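Local coordinates for DNA mismatch repair protein PMS1 (Saccharomyces cerevisiae, PDB 3H4L) that acts in DNA mismatch repair and, as a MutL-family protein with a GHKL-type ATPase domain, probably couples ATP binding and hydrolysis to that repair, at residues V292-L297 / I338-E343; Y286-P291 / N319-M324; L234-N239 / D348-T353; G266-N271 / S355-R360. All coordinates share one frame; numbering follows the deposited sequence.

Contact 1 of 4, residues V292-L297 / I338-E343; sequences VEYSTL and ILLHNE
Val292 and Ile338 bring the two backbones to 7.1 Å between their CA atoms, and at the far end Thr296 and Glu343 lie 9.2 Å apart, CA to CA, so side chains must bridge the gap. Segment 292-297 runs from a loop into the first turn of helix 295-306, with Tyr294 at the N-cap position; segment 338-343 is an irregular loop that ends at the start of helix 343-362, where Asn342 caps the amide of Ala345. At one end, Ile338 crosses Val292 at about a right angle and sets CD1 against CB and both methyls of the valine, 3.9 Å from Val292 CG1. Such branched aliphatics suit a site that also packs on Val287 of the neighbouring strand.

Tyr294 reaches across to the other segment. Its ring edge faces the carboxylate of Glu343, with CE1 3.2 Å from Glu343 OE2 and the two planes 54° apart, while Leu297 CB lies over one ring face. Glu343 sets out with CG opposite its own N (chi1 -166°) and then bends at the next bond, so that OE1 reaches back and accepts the Leu340 N-H at 2.7 Å in a nearly straight bond of 171°. That bond restrains the carboxylate beside the tyrosine. Here, in the S5-like domain, the loop leading into the last helix lies against the N-terminal end of the helix before it.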
loop_
_atom_site.group_PDB
_atom_site.type_symbol
_atom_site.label_atom_id
_atom_site.label_comp_id
_atom_site.label_asym_id
_atom_site.label_seq_id
_atom_site.Cartn_x
_atom_site.Cartn_y
_atom_site.Cartn_z
ATOM N N VAL B 292 -12.179 8.745 19.842
ATOM C CA VAL B 292 -13.199 9.710 20.204
ATOM C C VAL B 292 -12.705 11.098 19.827
ATOM O O VAL B 292 -11.501 11.344 19.809
ATOM C CB VAL B 292 -13.498 9.660 21.718
ATOM C CG1 VAL B 292 -14.126 8.316 22.084
ATOM C CG2 VAL B 292 -12.218 9.871 22.502
ATOM N N GLU B 293 -13.636 11.993 19.509
ATOM C CA GLU B 293 -13.301 13.365 19.124
ATOM C C GLU B 293 -13.313 14.278 20.350
ATOM O O GLU B 293 -14.296 14.975 20.603
ATOM C CB GLU B 293 -14.308 13.891 18.095
ATOM C CG GLU B 293 -14.494 12.989 16.883
ATOM C CD GLU B 293 -13.476 13.239 15.787
ATOM O OE1 GLU B 293 -13.743 14.092 14.913
ATOM O OE2 GLU B 293 -12.411 12.585 15.802
ATOM N N TYR B 294 -12.222 14.268 21.110
ATOM C CA TYR B 294 -12.106 15.098 22.312
ATOM C C TYR B 294 -11.423 16.420 21.977
ATOM O O TYR B 294 -10.244 16.597 22.285
ATOM C CB TYR B 294 -11.261 14.381 23.363
ATOM C CG TYR B 294 -11.819 14.365 24.759
ATOM C CD1 TYR B 294 -12.511 15.454 25.273
ATOM C CD2 TYR B 294 -11.613 13.263 25.586
ATOM C CE1 TYR B 294 -12.984 15.446 26.584
ATOM C CE2 TYR B 294 -12.075 13.243 26.889
ATOM C CZ TYR B 294 -12.760 14.335 27.385
ATOM O OH TYR B 294 -13.203 14.308 28.686
ATOM N N SER B 295 -12.152 17.344 21.356
ATOM C CA SER B 295 -11.578 18.639 20.997
ATOM C C SER B 295 -10.972 19.344 22.217
ATOM O O SER B 295 -9.820 19.792 22.191
ATOM C CB SER B 295 -12.645 19.524 20.358
ATOM N N THR B 296 -11.760 19.426 23.285
ATOM C CA THR B 296 -11.341 20.074 24.520
ATOM C C THR B 296 -10.044 19.520 25.115
ATOM O O THR B 296 -9.129 20.285 25.421
ATOM C CB THR B 296 -12.480 20.002 25.576
ATOM O OG1 THR B 296 -12.001 20.457 26.846
ATOM C CG2 THR B 296 -12.995 18.584 25.712
ATOM N N LEU B 297 -9.950 18.200 25.269
ATOM C CA LEU B 297 -8.750 17.595 25.847
ATOM C C LEU B 297 -7.498 17.780 24.992
ATOM O O LEU B 297 -6.378 17.754 25.510
ATOM C CB LEU B 297 -8.964 16.104 26.109
ATOM C CG LEU B 297 -7.809 15.401 26.839
ATOM C CD1 LEU B 297 -7.614 16.005 28.230
ATOM C CD2 LEU B 297 -8.106 13.914 26.947
ATOM N N ILE B 338 -18.206 12.514 22.990
ATOM C CA ILE B 338 -18.372 12.188 24.397
ATOM C C ILE B 338 -18.093 13.336 25.362
ATOM O O ILE B 338 -17.213 14.172 25.132
ATOM C CB ILE B 338 -17.473 11.012 24.798
ATOM C CG1 ILE B 338 -16.008 11.421 24.670
ATOM C CG2 ILE B 338 -17.771 9.808 23.920
ATOM C CD1 ILE B 338 -15.063 10.427 25.274
ATOM N N LEU B 339 -18.863 13.364 26.445
ATOM C CA LEU B 339 -18.706 14.372 27.478
ATOM C C LEU B 339 -18.650 13.616 28.796
ATOM O O LEU B 339 -19.557 12.840 29.110
ATOM C CB LEU B 339 -19.888 15.345 27.478
ATOM C CG LEU B 339 -20.193 16.104 26.184
ATOM C CD1 LEU B 339 -21.139 17.253 26.494
ATOM C CD2 LEU B 339 -18.911 16.646 25.568
ATOM N N LEU B 340 -17.575 13.825 29.551
ATOM C CA LEU B 340 -17.401 13.154 30.837
ATOM C C LEU B 340 -18.099 13.912 31.966
ATOM O O LEU B 340 -18.506 15.067 31.803
ATOM C CB LEU B 340 -15.910 12.995 31.165
ATOM C CG LEU B 340 -15.041 12.160 30.219
ATOM C CD1 LEU B 340 -13.618 12.117 30.756
ATOM C CD2 LEU B 340 -15.602 10.753 30.088
ATOM N N HIS B 341 -18.237 13.244 33.108
ATOM C CA HIS B 341 -18.886 13.817 34.285
ATOM C C HIS B 341 -18.047 14.929 34.912
ATOM O O HIS B 341 -16.973 14.669 35.468
ATOM C CB HIS B 341 -19.131 12.722 35.323
ATOM C CG HIS B 341 -19.808 13.211 36.563
ATOM N ND1 HIS B 341 -21.106 13.671 36.569
ATOM C CD2 HIS B 341 -19.363 13.322 37.837
ATOM C CE1 HIS B 341 -21.433 14.043 37.795
ATOM N NE2 HIS B 341 -20.392 13.842 38.582
ATOM N N ASN B 342 -18.545 16.162 34.829
ATOM C CA ASN B 342 -17.832 17.316 35.374
ATOM C C ASN B 342 -16.545 17.470 34.558
ATOM O O ASN B 342 -15.445 17.524 35.108
ATOM C CB ASN B 342 -17.502 17.070 36.853
ATOM C CG ASN B 342 -17.077 18.331 37.583
ATOM O OD1 ASN B 342 -16.225 19.086 37.112
ATOM N ND2 ASN B 342 -17.663 18.557 38.750
ATOM N N GLU B 343 -16.693 17.538 33.239
ATOM C CA GLU B 343 -15.542 17.654 32.354
ATOM C C GLU B 343 -14.635 18.838 32.690
ATOM O O GLU B 343 -13.428 18.778 32.456
ATOM C CB GLU B 343 -16.004 17.728 30.893
ATOM C CG GLU B 343 -14.882 17.500 29.876
ATOM C CD GLU B 343 -15.367 16.846 28.583
ATOM O OE1 GLU B 343 -15.854 15.694 28.638
ATOM O OE2 GLU B 343 -15.261 17.482 27.510
#

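Contact 2 of 4, residues Y286-P291 / N319-M324; sequences YVNKRP and NLELPM
Parallel strand pairing joins Tyr286 to Asn319 and Val287 to Leu320 at the edge of the four-stranded sheet, where strand 283-287 ends beside strand 316-321. The CA atoms of Tyr286 and Asn319 are 4.4 Å apart. Leu320 N donates to Tyr286 O, a bond whose modelled length is doubtfully short, and Asn288 N returns one to Leu320 O at 2.9 Å, bent to 150°. Val287 and Leu320 share one sheet face, where beta-branched and leucine side chains make an apolar surface; Val287 CG1 also meets Leu322 CD2 at 3.7 Å.

Tyr286 and Asn319 occupy the opposite face, beneath helix 167-184, and the tyrosine hydroxyl bonds to Gly180 O there. Past the strand, Asn288 and Lys289 both adopt left-handed backbone angles, which asparagine tolerates well, and this bend presents Lys289 N to Asn319 OD1 at 3.1 Å, 17° from the amide's carbonyl plane. The other end of that amide is held as well: Asn319 ND2 gives a hydrogen bond to Glu321 OE1 at 3.0 Å, on the anti side of the carboxylate. An amide suits this place because it can accept and donate at once. Together the strands close the left-handed beta-alpha-beta crossover, through helix 295-306, that characterises the ribosomal protein S5 domain 2-like fold.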
loop_
_atom_site.group_PDB
_atom_site.type_symbol
_atom_site.label_atom_id
_atom_site.label_comp_id
_atom_site.label_asym_id
_atom_site.label_seq_id
_atom_site.Cartn_x
_atom_site.Cartn_y
_atom_site.Cartn_z
ATOM N N TYR B 286 -8.122 8.210 23.090
ATOM C CA TYR B 286 -9.117 7.175 23.242
ATOM C C TYR B 286 -9.734 7.133 24.633
ATOM O O TYR B 286 -9.066 7.375 25.638
ATOM C CB TYR B 286 -8.505 5.809 22.956
ATOM C CG TYR B 286 -7.660 5.724 21.714
ATOM C CD1 TYR B 286 -6.352 6.199 21.705
ATOM C CD2 TYR B 286 -8.143 5.092 20.569
ATOM C CE1 TYR B 286 -5.540 6.027 20.594
ATOM C CE2 TYR B 286 -7.343 4.920 19.454
ATOM C CZ TYR B 286 -6.039 5.378 19.474
ATOM O OH TYR B 286 -5.211 5.115 18.407
ATOM N N VAL B 287 -11.024 6.825 24.671
ATOM C CA VAL B 287 -11.750 6.688 25.921
ATOM C C VAL B 287 -12.319 5.279 25.847
ATOM O O VAL B 287 -13.199 4.985 25.032
ATOM C CB VAL B 287 -12.879 7.725 26.044
ATOM C CG1 VAL B 287 -13.657 7.499 27.338
ATOM C CG2 VAL B 287 -12.287 9.121 26.025
ATOM N N ASN B 288 -11.787 4.405 26.692
ATOM C CA ASN B 288 -12.192 3.005 26.712
ATOM C C ASN B 288 -12.000 2.368 25.335
ATOM O O ASN B 288 -12.942 1.854 24.730
ATOM C CB ASN B 288 -13.646 2.850 27.178
ATOM C CG ASN B 288 -13.850 3.302 28.616
ATOM O OD1 ASN B 288 -12.956 3.180 29.462
ATOM N ND2 ASN B 288 -15.039 3.817 28.902
ATOM N N LYS B 289 -10.761 2.444 24.853
ATOM C CA LYS B 289 -10.325 1.871 23.581
ATOM C C LYS B 289 -11.084 2.206 22.301
ATOM O O LYS B 289 -11.101 1.408 21.369
ATOM C CB LYS B 289 -10.236 0.355 23.723
ATOM C CG LYS B 289 -9.458 -0.106 24.948
ATOM C CD LYS B 289 -8.032 0.423 24.928
ATOM C CE LYS B 289 -7.203 -0.160 26.068
ATOM N NZ LYS B 289 -5.792 0.344 26.070
ATOM N N ARG B 290 -11.691 3.380 22.232
ATOM C CA ARG B 290 -12.420 3.759 21.030
ATOM C C ARG B 290 -12.063 5.174 20.607
ATOM O O ARG B 290 -12.118 6.103 21.415
ATOM C CB ARG B 290 -13.924 3.654 21.280
ATOM C CG ARG B 290 -14.343 2.285 21.775
ATOM C CD ARG B 290 -15.812 2.228 22.138
ATOM N NE ARG B 290 -16.194 0.898 22.603
ATOM C CZ ARG B 290 -17.412 0.580 23.031
ATOM N NH1 ARG B 290 -18.368 1.501 23.053
ATOM N NH2 ARG B 290 -17.676 -0.657 23.435
ATOM N N PRO B 291 -11.678 5.358 19.331
ATOM C CA PRO B 291 -11.330 6.703 18.876
ATOM C C PRO B 291 -12.482 7.626 19.201
ATOM O O PRO B 291 -13.629 7.315 18.897
ATOM C CB PRO B 291 -11.149 6.522 17.373
ATOM C CG PRO B 291 -10.570 5.173 17.286
ATOM C CD PRO B 291 -11.430 4.375 18.265
ATOM N N ASN B 319 -4.923 6.933 26.131
ATOM C CA ASN B 319 -6.177 6.249 26.379
ATOM C C ASN B 319 -6.679 6.618 27.761
ATOM O O ASN B 319 -5.953 6.473 28.745
ATOM C CB ASN B 319 -6.009 4.731 26.303
ATOM C CG ASN B 319 -7.309 3.987 26.593
ATOM O OD1 ASN B 319 -8.273 4.061 25.820
ATOM N ND2 ASN B 319 -7.345 3.280 27.719
ATOM N N LEU B 320 -7.914 7.118 27.815
ATOM C CA LEU B 320 -8.557 7.479 29.072
ATOM C C LEU B 320 -9.460 6.307 29.412
ATOM O O LEU B 320 -10.433 6.027 28.702
ATOM C CB LEU B 320 -9.403 8.751 28.938
ATOM C CG LEU B 320 -8.737 10.042 28.460
ATOM C CD1 LEU B 320 -9.603 11.230 28.861
ATOM C CD2 LEU B 320 -7.349 10.176 29.073
ATOM N N GLU B 321 -9.112 5.615 30.490
ATOM C CA GLU B 321 -9.859 4.460 30.949
ATOM C C GLU B 321 -10.647 4.866 32.189
ATOM O O GLU B 321 -10.086 5.393 33.149
ATOM C CB GLU B 321 -8.884 3.327 31.286
ATOM C CG GLU B 321 -9.503 1.941 31.398
ATOM C CD GLU B 321 -10.011 1.429 30.067
ATOM O OE1 GLU B 321 -9.211 1.368 29.107
ATOM O OE2 GLU B 321 -11.212 1.089 29.981
ATOM N N LEU B 322 -11.954 4.636 32.158
ATOM C CA LEU B 322 -12.815 4.965 33.289
ATOM C C LEU B 322 -14.178 4.305 33.097
ATOM O O LEU B 322 -14.482 3.783 32.021
ATOM C CB LEU B 322 -12.987 6.485 33.418
ATOM C CG LEU B 322 -13.925 7.195 32.437
ATOM C CD1 LEU B 322 -14.153 8.621 32.901
ATOM C CD2 LEU B 322 -13.340 7.164 31.039
ATOM N N PRO B 323 -15.013 4.301 34.148
ATOM C CA PRO B 323 -16.338 3.682 34.016
ATOM C C PRO B 323 -17.247 4.495 33.094
ATOM O O PRO B 323 -17.322 5.715 33.222
ATOM C CB PRO B 323 -16.837 3.630 35.463
ATOM C CG PRO B 323 -16.147 4.806 36.106
ATOM C CD PRO B 323 -14.756 4.721 35.537
ATOM N N MET B 324 -17.920 3.824 32.157
ATOM C CA MET B 324 -18.809 4.516 31.220
ATOM C C MET B 324 -19.973 5.162 31.951
ATOM O O MET B 324 -20.597 6.101 31.452
ATOM C CB MET B 324 -19.371 3.554 30.173
ATOM C CG MET B 324 -20.528 4.168 29.380
ATOM S SD MET B 324 -21.269 3.062 28.176
ATOM C CE MET B 324 -20.287 3.479 26.701
#

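Contact 3 of 4, residues L234-N239 / D348-T353; sequences LVLDLN and DIFKTT
Leu234 meets Thr353 tip to tip, its CD1 3.4 Å from Thr353 CG2, where the outer strand 229-237 of the S5-like alpha/beta domain packs under helix 343-362. Strand and helix segments run roughly antiparallel, at 142°, with axes 9.0 Å apart. Two residues on, Leu236 points the same way and fills the middle of the interface. Its CD2 touches Ile349 CG2 at 3.8 Å and the Thr353 side chain, while CD1 approaches CB and the ring edge of Phe350; a forked leucine can thus serve two adjacent residues and a third one turn on. Thr353 fits a mostly apolar surface because its hydroxyl bonds to its own helix, donating a hydrogen bond to Ile349 O at 2.6 Å, and its methyl faces the strand. That carbonyl also takes the Thr353 amide, from the other face of its plane.

Next, Asp237 O borders Ile349 CD1, and Leu238 CD1 presses on the same methyl, 3.3 Å away, a tight approach. Leu238 itself packs on Tyr260. The strand then ends in an Asx turn. Asp237 suits it because a short carboxylate can reach forward along its own chain: Asn239 N and ND2 both reach Asp237 OD1 from one face of the carboxylate plane, the backbone N at 3.2 Å.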
loop_
_atom_site.group_PDB
_atom_site.type_symbol
_atom_site.label_atom_id
_atom_site.label_comp_id
_atom_site.label_asym_id
_atom_site.label_seq_id
_atom_site.Cartn_x
_atom_site.Cartn_y
_atom_site.Cartn_z
ATOM N N LEU B 234 -0.828 7.877 34.000
ATOM C CA LEU B 234 -1.441 8.775 34.975
ATOM C C LEU B 234 -2.752 8.285 35.590
ATOM O O LEU B 234 -3.482 7.483 34.993
ATOM C CB LEU B 234 -1.683 10.141 34.330
ATOM C CG LEU B 234 -0.456 10.842 33.755
ATOM C CD1 LEU B 234 -0.869 12.179 33.167
ATOM C CD2 LEU B 234 0.586 11.029 34.846
ATOM N N VAL B 235 -3.042 8.782 36.790
ATOM C CA VAL B 235 -4.274 8.436 37.486
ATOM C C VAL B 235 -4.899 9.700 38.076
ATOM O O VAL B 235 -4.469 10.181 39.129
ATOM C CB VAL B 235 -4.029 7.426 38.633
ATOM C CG1 VAL B 235 -5.347 7.097 39.327
ATOM C CG2 VAL B 235 -3.413 6.157 38.089
ATOM N N LEU B 236 -5.907 10.234 37.389
ATOM C CA LEU B 236 -6.606 11.433 37.845
ATOM C C LEU B 236 -7.704 11.043 38.835
ATOM O O LEU B 236 -8.749 10.527 38.442
ATOM C CB LEU B 236 -7.246 12.153 36.660
ATOM C CG LEU B 236 -6.370 12.318 35.420
ATOM C CD1 LEU B 236 -7.191 12.911 34.282
ATOM C CD2 LEU B 236 -5.177 13.196 35.758
ATOM N N ASP B 237 -7.467 11.274 40.121
ATOM C CA ASP B 237 -8.472 10.948 41.124
ATOM C C ASP B 237 -9.522 12.050 41.074
ATOM O O ASP B 237 -9.241 13.200 41.410
ATOM C CB ASP B 237 -7.842 10.893 42.514
ATOM C CG ASP B 237 -8.809 10.397 43.568
ATOM O OD1 ASP B 237 -9.872 11.029 43.743
ATOM O OD2 ASP B 237 -8.507 9.373 44.220
ATOM N N LEU B 238 -10.735 11.701 40.662
ATOM C CA LEU B 238 -11.795 12.691 40.543
ATOM C C LEU B 238 -12.959 12.487 41.518
ATOM O O LEU B 238 -13.975 13.177 41.426
ATOM C CB LEU B 238 -12.316 12.681 39.107
ATOM C CG LEU B 238 -12.789 14.006 38.516
ATOM C CD1 LEU B 238 -11.608 14.939 38.327
ATOM C CD2 LEU B 238 -13.445 13.753 37.187
ATOM N N ASN B 239 -12.803 11.555 42.455
ATOM C CA ASN B 239 -13.843 11.244 43.441
ATOM C C ASN B 239 -14.442 12.445 44.184
ATOM O O ASN B 239 -15.656 12.512 44.386
ATOM C CB ASN B 239 -13.307 10.229 44.454
ATOM C CG ASN B 239 -13.049 8.866 43.834
ATOM O OD1 ASN B 239 -13.973 8.195 43.380
ATOM N ND2 ASN B 239 -11.787 8.453 43.809
ATOM N N ASP B 348 -9.002 20.333 34.227
ATOM C CA ASP B 348 -8.067 21.007 35.124
ATOM C C ASP B 348 -7.097 20.076 35.843
ATOM O O ASP B 348 -5.912 20.393 35.992
ATOM C CB ASP B 348 -8.839 21.838 36.152
ATOM C CG ASP B 348 -9.573 23.000 35.517
ATOM O OD1 ASP B 348 -8.892 23.916 34.996
ATOM O OD2 ASP B 348 -10.824 22.994 35.528
ATOM N N ILE B 349 -7.601 18.936 36.299
ATOM C CA ILE B 349 -6.755 17.976 36.992
ATOM C C ILE B 349 -5.780 17.350 36.001
ATOM O O ILE B 349 -4.671 16.965 36.365
ATOM C CB ILE B 349 -7.605 16.885 37.684
ATOM C CG1 ILE B 349 -8.355 17.510 38.868
ATOM C CG2 ILE B 349 -6.723 15.728 38.134
ATOM C CD1 ILE B 349 -9.052 16.511 39.768
ATOM N N PHE B 350 -6.196 17.269 34.744
ATOM C CA PHE B 350 -5.349 16.713 33.703
ATOM C C PHE B 350 -4.255 17.724 33.353
ATOM O O PHE B 350 -3.066 17.391 33.311
ATOM C CB PHE B 350 -6.176 16.401 32.449
ATOM C CG PHE B 350 -5.354 15.886 31.298
ATOM C CD1 PHE B 350 -4.837 14.594 31.318
ATOM C CD2 PHE B 350 -5.041 16.715 30.225
ATOM C CE1 PHE B 350 -4.016 14.139 30.289
ATOM C CE2 PHE B 350 -4.217 16.271 29.188
ATOM C CZ PHE B 350 -3.704 14.982 29.219
ATOM N N LYS B 351 -4.672 18.964 33.109
ATOM C CA LYS B 351 -3.752 20.029 32.739
ATOM C C LYS B 351 -2.570 20.123 33.693
ATOM O O LYS B 351 -1.425 20.189 33.256
ATOM C CB LYS B 351 -4.487 21.369 32.688
ATOM C CG LYS B 351 -3.657 22.517 32.120
ATOM C CD LYS B 351 -4.377 23.865 32.250
ATOM C CE LYS B 351 -5.731 23.870 31.535
ATOM N NZ LYS B 351 -6.447 25.181 31.641
ATOM N N THR B 352 -2.837 20.114 34.994
ATOM C CA THR B 352 -1.751 20.211 35.962
ATOM C C THR B 352 -1.003 18.888 36.105
ATOM O O THR B 352 0.209 18.883 36.309
ATOM C CB THR B 352 -2.264 20.663 37.362
ATOM O OG1 THR B 352 -2.867 19.556 38.051
ATOM C CG2 THR B 352 -3.293 21.782 37.212
ATOM N N THR B 353 -1.727 17.772 35.992
ATOM C CA THR B 353 -1.124 16.440 36.114
ATOM C C THR B 353 -0.136 16.173 34.984
ATOM O O THR B 353 0.915 15.563 35.196
ATOM C CB THR B 353 -2.189 15.314 36.102
ATOM O OG1 THR B 353 -2.947 15.344 37.319
ATOM C CG2 THR B 353 -1.518 13.956 35.976
#

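Contact 4 of 4, residues G266-N271 / S355-R360; sequences GYISQN and SDYYNR
Tyr358 spans the gap from helix 343-362 to segment 266-271, and contacts occur along its whole length. CB starts beside the Asn271 amide, 3.4 Å from ND2, which also gives a weak hydrogen bond to Tyr358 O. Further out, CD2 passes Asn271 CB at 3.8 Å, the two side chains sliding past each other in opposite directions with amide and ring planes 35° apart. CE2 comes to Ser269 O at 3.2 Å, the carbonyl lying in the ring plane at its edge. At the tip, OH donates to that same oxygen at 2.7 Å, nearly along the C=O axis, so a buried carbonyl is satisfied. The side chain of Ile268 crosses that of Tyr358 at about a right angle and lays CD1 3.2 Å from the hydroxyl, while its CG2 touches Tyr357 CE2 at 4.1 Å. Tyrosine suits the site because its long side chain spans a gap where strand and helix axes lie 11.7 Å apart and its hydroxyl still finds a backbone acceptor.

Tyr357 runs alongside, and its hydroxyl is hydrogen-bonded to Glu231 O of strand 229-237. Helix 343-362 thus packs across the end of strand 261-269, which lies between strands 229-237 and 316-321, with Phe308 of the loop after helix 295-306 meeting the Tyr358 ring.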
loop_
_atom_site.group_PDB
_atom_site.type_symbol
_atom_site.label_atom_id
_atom_site.label_comp_id
_atom_site.label_asym_id
_atom_site.label_seq_id
_atom_site.Cartn_x
_atom_site.Cartn_y
_atom_site.Cartn_z
ATOM N N GLY B 266 -0.512 5.524 27.798
ATOM C CA GLY B 266 -0.160 5.693 26.401
ATOM C C GLY B 266 1.212 6.320 26.237
ATOM O O GLY B 266 2.122 6.075 27.039
ATOM N N TYR B 267 1.367 7.130 25.195
ATOM C CA TYR B 267 2.639 7.782 24.936
ATOM C C TYR B 267 2.423 9.176 24.393
ATOM O O TYR B 267 1.410 9.455 23.750
ATOM C CB TYR B 267 3.459 6.968 23.934
ATOM C CG TYR B 267 3.820 5.587 24.421
ATOM C CD1 TYR B 267 2.909 4.538 24.348
ATOM C CD2 TYR B 267 5.070 5.335 24.972
ATOM C CE1 TYR B 267 3.240 3.263 24.816
ATOM C CE2 TYR B 267 5.412 4.076 25.441
ATOM C CZ TYR B 267 4.498 3.042 25.362
ATOM O OH TYR B 267 4.855 1.795 25.829
ATOM N N ILE B 268 3.377 10.057 24.665
ATOM C CA ILE B 268 3.308 11.430 24.192
ATOM C C ILE B 268 4.738 11.911 24.015
ATOM O O ILE B 268 5.651 11.430 24.692
ATOM C CB ILE B 268 2.559 12.341 25.194
ATOM C CG1 ILE B 268 2.309 13.708 24.559
ATOM C CG2 ILE B 268 3.371 12.509 26.468
ATOM C CD1 ILE B 268 1.329 14.583 25.318
ATOM N N SER B 269 4.940 12.839 23.092
ATOM C CA SER B 269 6.271 13.360 22.838
ATOM C C SER B 269 6.834 14.052 24.062
ATOM O O SER B 269 6.119 14.756 24.773
ATOM C CB SER B 269 6.245 14.346 21.674
ATOM O OG SER B 269 5.987 13.671 20.461
ATOM N N GLN B 270 8.120 13.837 24.308
ATOM C CA GLN B 270 8.769 14.476 25.434
ATOM C C GLN B 270 9.016 15.931 25.050
ATOM O O GLN B 270 9.257 16.236 23.882
ATOM C CB GLN B 270 10.071 13.753 25.788
ATOM C CG GLN B 270 10.970 13.388 24.640
ATOM C CD GLN B 270 12.177 12.584 25.115
ATOM O OE1 GLN B 270 12.865 12.975 26.059
ATOM N NE2 GLN B 270 12.438 11.462 24.460
ATOM N N ASN B 271 8.918 16.826 26.031
ATOM C CA ASN B 271 9.097 18.259 25.795
ATOM C C ASN B 271 10.485 18.638 25.307
ATOM O O ASN B 271 10.703 19.764 24.867
ATOM C CB ASN B 271 8.791 19.052 27.065
ATOM C CG ASN B 271 9.642 18.616 28.246
ATOM O OD1 ASN B 271 10.789 18.193 28.082
ATOM N ND2 ASN B 271 9.084 18.733 29.449
ATOM N N SER B 355 1.232 18.675 33.020
ATOM C CA SER B 355 2.235 19.718 33.193
ATOM C C SER B 355 3.327 19.248 34.148
ATOM O O SER B 355 4.513 19.269 33.817
ATOM C CB SER B 355 1.579 20.989 33.747
ATOM O OG SER B 355 2.521 22.044 33.865
ATOM N N ASP B 356 2.917 18.812 35.333
ATOM C CA ASP B 356 3.865 18.338 36.325
ATOM C C ASP B 356 4.557 17.053 35.866
ATOM O O ASP B 356 5.597 16.680 36.407
ATOM C CB ASP B 356 3.153 18.135 37.669
ATOM C CG ASP B 356 3.139 16.691 38.112
ATOM O OD1 ASP B 356 2.755 15.815 37.301
ATOM O OD2 ASP B 356 3.506 16.434 39.278
ATOM N N TYR B 357 3.976 16.372 34.879
ATOM C CA TYR B 357 4.573 15.150 34.337
ATOM C C TYR B 357 5.752 15.575 33.470
ATOM O O TYR B 357 6.795 14.918 33.448
ATOM C CB TYR B 357 3.566 14.381 33.472
ATOM C CG TYR B 357 4.196 13.478 32.417
ATOM C CD1 TYR B 357 4.570 12.167 32.719
ATOM C CD2 TYR B 357 4.427 13.946 31.117
ATOM C CE1 TYR B 357 5.152 11.343 31.760
ATOM C CE2 TYR B 357 5.012 13.129 30.151
ATOM C CZ TYR B 357 5.371 11.826 30.479
ATOM O OH TYR B 357 5.936 10.996 29.528
ATOM N N TYR B 358 5.568 16.673 32.743
ATOM C CA TYR B 358 6.623 17.197 31.886
ATOM C C TYR B 358 7.732 17.820 32.736
ATOM O O TYR B 358 8.912 17.624 32.449
ATOM C CB TYR B 358 6.052 18.222 30.899
ATOM C CG TYR B 358 5.511 17.603 29.621
ATOM C CD1 TYR B 358 4.209 17.872 29.180
ATOM C CD2 TYR B 358 6.312 16.764 28.841
ATOM C CE1 TYR B 358 3.722 17.323 27.991
ATOM C CE2 TYR B 358 5.839 16.212 27.653
ATOM C CZ TYR B 358 4.545 16.495 27.232
ATOM O OH TYR B 358 4.092 15.965 26.044
ATOM N N ASN B 359 7.359 18.557 33.783
ATOM C CA ASN B 359 8.351 19.170 34.677
ATOM C C ASN B 359 9.286 18.082 35.192
ATOM O O ASN B 359 10.499 18.270 35.259
ATOM C CB ASN B 359 7.678 19.845 35.879
ATOM C CG ASN B 359 7.294 21.287 35.608
ATOM O OD1 ASN B 359 8.119 22.085 35.162
ATOM N ND2 ASN B 359 6.042 21.632 35.895
ATOM N N ARG B 360 8.703 16.946 35.561
ATOM C CA ARG B 360 9.472 15.814 36.062
ATOM C C ARG B 360 10.328 15.186 34.966
ATOM O O ARG B 360 11.314 14.501 35.244
ATOM C CB ARG B 360 8.536 14.752 36.647
ATOM C CG ARG B 360 7.885 15.158 37.958
ATOM C CD ARG B 360 7.307 13.958 38.699
ATOM N NE ARG B 360 7.003 14.294 40.088
ATOM C CZ ARG B 360 6.617 13.420 41.011
ATOM N NH1 ARG B 360 6.480 12.137 40.699
ATOM N NH2 ARG B 360 6.377 13.828 42.252
#

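From the N terminus, strand 229-237 opens the loop that contact 3 closes on helix 343-362, and strand 261-269 then opens the one closed by contact 4 about two turns further along that helix. These two loops cross. Inside both lie contacts 1 and 2, which also cross: 286-291 runs straight into 292-297, and their partners come later in the same order, 319-324 before 338-343. Contact 2 closes the crossover between parallel strands, and contact 1 ties the start of helix 295-306 to the loop leading into helix 343-362. The inner pair touch through Val287 and Ile338, and Leu297 packs on Phe350 of contact 3, linking the sheet and both helices.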